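Local coordinates for glycosyltransferase (Streptomyces halstedii, PDB 3WAD), which belongs to the glycosyltransferases of the GT-B class, enzymes built from two Rossmann-like domains that face each other across a cleft, at residues B[221-226]-B[397-402]. Numbering follows the deposited sequence.
Sequences ALSMRH and DALPSL
Arg225 lies along the loop from Asp397 to Ser401, and followed outward it illustrates how one long residue can hold a connection between two helices. At its root, the backbone N gives a nearly straight hydrogen bond to Pro400 O (2.8 Å, 174° at the hydrogen). Its CB rests 3.4 Å from that same Pro400 O and lies close to Leu399 CB. With CG anti to the backbone N (chi1 -172°), the chain runs outward extended to CD, which packs on Asp397 CA and O, and then bends at chi3. The bend lets NH1 donate a hydrogen bond to Asp397 O at 3.1 Å; this carbonyl sits at the edge of the guanidinium, in its plane, while Ser401 CA lies over one face, offset toward the rim. Arg225 NH2 passes 3.5 Å from Ser401 CB. It also donates to a water that accepts a second bond from Leu402 N. In the GT-B fold of this chain, the anchored loop joins helix 384-397 to the last helix, 402-415, and lies against the segment leaving edge strand 221-222 of the seven-stranded parallel sheet. The C-terminal helix thus returns to the N-terminal Rossmann-like domain. Ser401 is its N-cap, OG accepting from Glu404 N. Beside the polar bonds, Leu399 CD1 meets Met224 O at 3.4 Å and Pro400 packs on Ser223, its CG 3.5 Å from Ser223 O. Deeper in, Leu402 CD1 touches both CG and SD of Met224, and Leu402 also packs on Pro19 and Ala23 of helix 18-27.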
loop_
_atom_site.group_PDB
_atom_site.type_symbol
_atom_site.label_atom_id
_atom_site.label_comp_id
_atom_site.label_asym_id
_atom_site.label_seq_id
_atom_site.Cartn_x
_atom_site.Cartn_y
_atom_site.Cartn_z
ATOM N N ALA B 221 13.806 3.133 22.516
ATOM C CA ALA B 221 13.359 2.564 21.232
ATOM C C ALA B 221 11.905 2.858 21.231
ATOM O O ALA B 221 11.252 2.645 22.254
ATOM C CB ALA B 221 13.516 1.029 21.207
ATOM N N LEU B 222 11.364 3.284 20.105
ATOM C CA LEU B 222 9.918 3.408 19.991
ATOM C C LEU B 222 9.472 1.974 19.752
ATOM O O LEU B 222 10.152 1.218 19.047
ATOM C CB LEU B 222 9.590 4.252 18.767
ATOM C CG LEU B 222 10.018 5.726 18.823
ATOM C CD1 LEU B 222 9.935 6.286 17.418
ATOM C CD2 LEU B 222 8.989 6.402 19.710
ATOM N N SER B 223 8.360 1.599 20.363
ATOM C CA SER B 223 7.730 0.356 20.060
ATOM C C SER B 223 6.456 0.609 19.294
ATOM O O SER B 223 6.006 1.780 19.137
ATOM C CB SER B 223 7.493 -0.451 21.333
ATOM O OG SER B 223 6.541 0.201 22.169
ATOM N N MET B 224 5.903 -0.479 18.787
ATOM C CA MET B 224 4.880 -0.417 17.762
ATOM C C MET B 224 4.164 -1.769 17.695
ATOM O O MET B 224 4.730 -2.792 18.017
ATOM C CB MET B 224 5.499 0.016 16.440
ATOM C CG MET B 224 4.798 -0.463 15.226
ATOM S SD MET B 224 5.681 0.037 13.787
ATOM C CE MET B 224 7.152 -0.996 13.909
ATOM N N ARG B 225 2.869 -1.720 17.441
ATOM C CA ARG B 225 2.079 -2.897 17.131
ATOM C C ARG B 225 2.397 -3.255 15.650
ATOM O O ARG B 225 1.627 -2.967 14.727
ATOM C CB ARG B 225 0.606 -2.569 17.307
ATOM C CG ARG B 225 -0.325 -3.794 17.206
ATOM C CD ARG B 225 -1.732 -3.454 17.526
ATOM N NE ARG B 225 -2.261 -2.492 16.526
ATOM C CZ ARG B 225 -3.272 -1.652 16.719
ATOM N NH1 ARG B 225 -3.877 -1.599 17.908
ATOM N NH2 ARG B 225 -3.662 -0.836 15.739
ATOM N N HIS B 226 3.510 -3.953 15.466
ATOM C CA HIS B 226 4.051 -4.276 14.159
ATOM C C HIS B 226 3.081 -5.010 13.288
ATOM O O HIS B 226 2.584 -6.060 13.634
ATOM C CB HIS B 226 5.369 -5.069 14.320
ATOM C CG HIS B 226 6.077 -5.338 13.034
ATOM N ND1 HIS B 226 6.246 -4.373 12.054
ATOM C CD2 HIS B 226 6.633 -6.485 12.551
ATOM C CE1 HIS B 226 6.934 -4.900 11.051
ATOM N NE2 HIS B 226 7.167 -6.178 11.323
ATOM N N ASP B 397 -1.892 -6.304 20.895
ATOM C CA ASP B 397 -2.998 -5.395 20.459
ATOM C C ASP B 397 -2.937 -4.018 21.114
ATOM O O ASP B 397 -3.434 -3.037 20.561
ATOM C CB ASP B 397 -4.398 -5.984 20.718
ATOM C CG ASP B 397 -4.771 -7.137 19.730
ATOM O OD1 ASP B 397 -4.189 -7.220 18.600
ATOM O OD2 ASP B 397 -5.635 -7.992 20.101
ATOM N N ALA B 398 -2.331 -3.976 22.289
ATOM C CA ALA B 398 -2.244 -2.789 23.158
ATOM C C ALA B 398 -1.005 -2.000 22.877
ATOM O O ALA B 398 -0.817 -0.941 23.479
ATOM C CB ALA B 398 -2.261 -3.234 24.662
ATOM N N LEU B 399 -0.116 -2.493 21.992
ATOM C CA LEU B 399 1.024 -1.658 21.605
ATOM C C LEU B 399 0.658 -0.439 20.739
ATOM O O LEU B 399 -0.408 -0.372 20.167
ATOM C CB LEU B 399 2.120 -2.502 20.902
ATOM C CG LEU B 399 2.829 -3.546 21.749
ATOM C CD1 LEU B 399 3.711 -4.470 20.789
ATOM C CD2 LEU B 399 3.724 -2.789 22.729
ATOM N N PRO B 400 1.573 0.518 20.570
ATOM C CA PRO B 400 1.033 1.674 19.849
ATOM C C PRO B 400 0.708 1.376 18.360
ATOM O O PRO B 400 1.494 0.726 17.641
ATOM C CB PRO B 400 2.093 2.737 19.979
ATOM C CG PRO B 400 3.108 2.240 21.002
ATOM C CD PRO B 400 2.893 0.755 21.173
ATOM N N SER B 401 -0.476 1.814 17.959
ATOM C CA SER B 401 -1.026 1.607 16.661
ATOM C C SER B 401 -0.099 2.248 15.644
ATOM O O SER B 401 0.737 3.081 16.002
ATOM C CB SER B 401 -2.400 2.284 16.604
ATOM O OG SER B 401 -2.194 3.652 16.353
ATOM N N LEU B 402 -0.236 1.917 14.358
ATOM C CA LEU B 402 0.605 2.636 13.385
ATOM C C LEU B 402 0.320 4.158 13.321
ATOM O O LEU B 402 1.242 4.947 13.134
ATOM C CB LEU B 402 0.532 2.005 11.957
ATOM C CG LEU B 402 1.558 0.921 11.538
ATOM C CD1 LEU B 402 2.078 0.227 12.730
ATOM C CD2 LEU B 402 0.822 -0.101 10.676
HETATM O O HOH W 1 -2.126 -0.213 13.690
#